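Local coordinates for V-type ATPase 116 kDa subunit (Meiothermus ruber, PDB 3RRK), which forms the cytoplasmic N-terminal domain of subunit I, the homolog of V-ATPase subunit a, and as part of that membrane protein probably serves rotary proton transport, at residues A97-A108 against L252-L263. Numbering follows the deposited sequence. Where two conformers were deposited one is given.
Sequences AEAVLRPVASRA and LSRESGEALIAL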
# COMPACT_ATOMS: atom_id res chain seq x y z
N ALA A 97 13.17 -15.03 -14.30
CA ALA A 97 12.34 -13.90 -13.86
C ALA A 97 12.31 -13.78 -12.35
O ALA A 97 12.49 -12.70 -11.77
CB ALA A 97 10.90 -14.02 -14.39
N GLU A 98 12.06 -14.90 -11.70
CA GLU A 98 12.00 -14.93 -10.28
C GLU A 98 13.37 -14.55 -9.66
O GLU A 98 13.43 -13.87 -8.62
CB GLU A 98 11.59 -16.32 -9.83
CG GLU A 98 10.14 -16.71 -10.00
CD GLU A 98 9.98 -18.21 -9.73
OE1 GLU A 98 10.94 -18.97 -9.99
OE2 GLU A 98 8.91 -18.63 -9.23
N ALA A 99 14.45 -15.00 -10.28
CA ALA A 99 15.80 -14.79 -9.74
C ALA A 99 16.22 -13.34 -9.86
O ALA A 99 16.97 -12.82 -9.03
CB ALA A 99 16.83 -15.70 -10.43
N VAL A 100 15.72 -12.68 -10.90
CA VAL A 100 15.99 -11.27 -11.17
C VAL A 100 15.20 -10.35 -10.24
O VAL A 100 15.64 -9.25 -9.92
CB VAL A 100 15.69 -10.92 -12.66
CG1 VAL A 100 15.70 -9.40 -12.92
CG2 VAL A 100 16.68 -11.62 -13.56
N LEU A 101 14.05 -10.82 -9.78
CA LEU A 101 13.09 -9.97 -9.08
C LEU A 101 13.16 -10.02 -7.55
O LEU A 101 12.86 -9.03 -6.90
CB LEU A 101 11.67 -10.31 -9.55
CG LEU A 101 10.49 -9.61 -8.87
CD1 LEU A 101 10.52 -8.11 -9.19
CD2 LEU A 101 9.15 -10.25 -9.33
N ARG A 102 13.55 -11.16 -6.98
CA ARG A 102 13.55 -11.30 -5.53
C ARG A 102 14.38 -10.22 -4.82
O ARG A 102 13.88 -9.57 -3.91
CB ARG A 102 14.02 -12.69 -5.10
CG ARG A 102 12.89 -13.58 -4.65
CD ARG A 102 12.61 -13.44 -3.17
NE ARG A 102 12.44 -12.06 -2.74
CZ ARG A 102 11.27 -11.45 -2.58
NH1 ARG A 102 11.23 -10.19 -2.16
NH2 ARG A 102 10.13 -12.09 -2.83
N PRO A 103 15.63 -10.04 -5.24
CA PRO A 103 16.47 -9.05 -4.57
C PRO A 103 15.89 -7.66 -4.70
O PRO A 103 15.90 -6.88 -3.74
CB PRO A 103 17.79 -9.13 -5.35
CG PRO A 103 17.74 -10.44 -6.06
CD PRO A 103 16.32 -10.66 -6.38
N VAL A 104 15.40 -7.34 -5.90
CA VAL A 104 14.81 -6.05 -6.19
C VAL A 104 13.53 -5.81 -5.38
O VAL A 104 13.33 -4.73 -4.84
CB VAL A 104 14.49 -5.94 -7.69
CG1 VAL A 104 13.67 -4.69 -7.97
CG2 VAL A 104 15.77 -5.95 -8.50
N ALA A 105 12.67 -6.80 -5.33
CA ALA A 105 11.43 -6.68 -4.57
C ALA A 105 11.69 -6.52 -3.05
O ALA A 105 11.01 -5.75 -2.37
CB ALA A 105 10.53 -7.86 -4.84
N SER A 106 12.67 -7.25 -2.53
CA SER A 106 13.04 -7.12 -1.13
C SER A 106 13.60 -5.74 -0.81
O SER A 106 13.25 -5.13 0.20
CB SER A 106 14.04 -8.20 -0.74
OG SER A 106 13.37 -9.42 -0.55
N ARG A 107 14.46 -5.23 -1.67
CA ARG A 107 15.01 -3.91 -1.45
C ARG A 107 13.92 -2.86 -1.55
O ARG A 107 13.90 -1.92 -0.76
CB ARG A 107 16.13 -3.59 -2.43
CG ARG A 107 17.51 -3.93 -1.90
CD ARG A 107 18.53 -3.94 -3.03
NE ARG A 107 18.79 -2.60 -3.57
CZ ARG A 107 19.03 -2.35 -4.86
NH1 ARG A 107 19.01 -3.33 -5.76
NH2 ARG A 107 19.27 -1.10 -5.25
N ALA A 108 13.02 -3.02 -2.50
CA ALA A 108 12.01 -2.00 -2.67
C ALA A 108 11.10 -2.04 -1.45
O ALA A 108 10.68 -1.01 -0.93
CB ALA A 108 11.21 -2.19 -3.97
N LEU A 252 17.57 2.40 -7.39
CA LEU A 252 16.87 1.16 -7.72
C LEU A 252 16.03 1.34 -9.00
O LEU A 252 15.91 0.42 -9.80
CB LEU A 252 16.01 0.71 -6.54
CG LEU A 252 15.33 -0.65 -6.69
CD1 LEU A 252 16.37 -1.72 -6.90
CD2 LEU A 252 14.46 -1.00 -5.49
N SER A 253 15.47 2.53 -9.18
CA SER A 253 14.73 2.85 -10.38
C SER A 253 15.63 2.80 -11.63
O SER A 253 15.32 2.15 -12.63
CB SER A 253 14.11 4.23 -10.25
OG SER A 253 13.14 4.43 -11.26
N ARG A 254 16.75 3.50 -11.57
CA ARG A 254 17.66 3.51 -12.69
C ARG A 254 18.19 2.11 -13.01
O ARG A 254 18.32 1.73 -14.17
CB ARG A 254 18.82 4.48 -12.44
CG ARG A 254 18.37 5.92 -12.27
CD ARG A 254 19.55 6.89 -12.32
NE ARG A 254 20.48 6.65 -11.22
CZ ARG A 254 20.41 7.25 -10.04
NH1 ARG A 254 19.47 8.14 -9.80
NH2 ARG A 254 21.30 6.96 -9.10
N GLU A 255 18.49 1.32 -11.98
CA GLU A 255 19.09 0.02 -12.22
C GLU A 255 18.07 -1.00 -12.69
O GLU A 255 18.39 -1.91 -13.46
CB GLU A 255 19.74 -0.50 -10.94
CG GLU A 255 20.95 0.28 -10.47
CD GLU A 255 21.42 -0.17 -9.09
OE1 GLU A 255 20.63 -0.83 -8.37
OE2 GLU A 255 22.59 0.14 -8.74
N SER A 256 16.83 -0.86 -12.24
CA SER A 256 15.88 -1.95 -12.35
C SER A 256 14.45 -1.58 -12.78
O SER A 256 13.62 -2.46 -12.97
CB SER A 256 15.82 -2.71 -11.01
OG SER A 256 16.89 -3.63 -10.91
N GLY A 257 14.17 -0.29 -12.92
CA GLY A 257 12.84 0.15 -13.32
C GLY A 257 12.32 -0.53 -14.59
O GLY A 257 11.22 -1.08 -14.62
N GLU A 258 13.14 -0.50 -15.64
CA GLU A 258 12.74 -1.08 -16.91
C GLU A 258 12.54 -2.60 -16.85
O GLU A 258 11.59 -3.13 -17.44
CB GLU A 258 13.74 -0.69 -18.02
CG GLU A 258 13.47 -1.35 -19.35
CD GLU A 258 14.61 -1.17 -20.33
OE1 GLU A 258 15.77 -0.99 -19.87
OE2 GLU A 258 14.36 -1.20 -21.57
N ALA A 259 13.42 -3.30 -16.14
CA ALA A 259 13.29 -4.75 -16.01
C ALA A 259 12.00 -5.12 -15.31
O ALA A 259 11.34 -6.11 -15.65
CB ALA A 259 14.48 -5.32 -15.28
N LEU A 260 11.60 -4.29 -14.34
CA LEU A 260 10.44 -4.62 -13.54
C LEU A 260 9.24 -4.63 -14.45
O LEU A 260 8.47 -5.57 -14.47
CB LEU A 260 10.25 -3.62 -12.40
CG LEU A 260 11.13 -3.84 -11.14
CD1 LEU A 260 11.17 -2.60 -10.26
CD2 LEU A 260 10.66 -5.01 -10.33
N ILE A 261 9.15 -3.57 -15.24
CA ILE A 261 8.09 -3.39 -16.22
C ILE A 261 8.01 -4.56 -17.18
O ILE A 261 6.94 -5.10 -17.43
CB ILE A 261 8.29 -2.06 -16.98
CG1 ILE A 261 7.66 -0.91 -16.19
CG2 ILE A 261 7.65 -2.11 -18.36
CD1 ILE A 261 7.95 0.45 -16.79
N ALA A 262 9.15 -4.97 -17.73
CA ALA A 262 9.18 -6.13 -18.63
C ALA A 262 8.78 -7.44 -17.93
O ALA A 262 8.28 -8.35 -18.58
CB ALA A 262 10.54 -6.26 -19.23
N LEU A 263 9.07 -7.54 -16.63
CA LEU A 263 8.69 -8.71 -15.85
C LEU A 263 7.19 -8.71 -15.62
O LEU A 263 6.51 -9.72 -15.79
CB LEU A 263 9.40 -8.69 -14.48
CG LEU A 263 10.91 -8.97 -14.57
CD1 LEU A 263 11.68 -8.32 -13.42
CD2 LEU A 263 11.18 -10.47 -14.69
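V104 of helix 94-138 points at helix 224-281 and meets L260 tip to tip, its CG1 3.8 Å from L260 CD2. Chi1 of V104 (171°) sets CG1 anti to the backbone N, against this leucine, and leaves CG2 3.5 Å from S256 OG. L260 CD2 also touches L101 CD1, the two leucine side chains crossing at about a right angle. One turn further along, L263 splits its methyls, CD2 resting 3.6 Å from A97 CB and CD1 approaching V100 CG1. At the other end L252 does likewise, with CD2 against A108 CB at 3.8 Å and CD1 against one face of the R107 guanidinium, offset toward its rim.

The polar contact is peripheral. R107 NH2 forms a weak salt-bridge hydrogen bond of 3.4 Å to E255 OE1, which sits at the guanidinium edge although the carboxylate plane is turned 66° away. Were R107 an alanine, E255 would probably lose this counter-charge and L252 CD1 the flat group lying over it.

Q71 and S75 of helix 56-79 touch L101 and A105, and F90 packs on both A97 and L263. The axes of 97-108 and 252-263 approach to 10.8 Å, their N-to-C directions 129° apart, so the helices run obliquely antiparallel within the long, bent helical bundle that links the two alpha/beta lobes of the subunit I/a cytoplasmic domain.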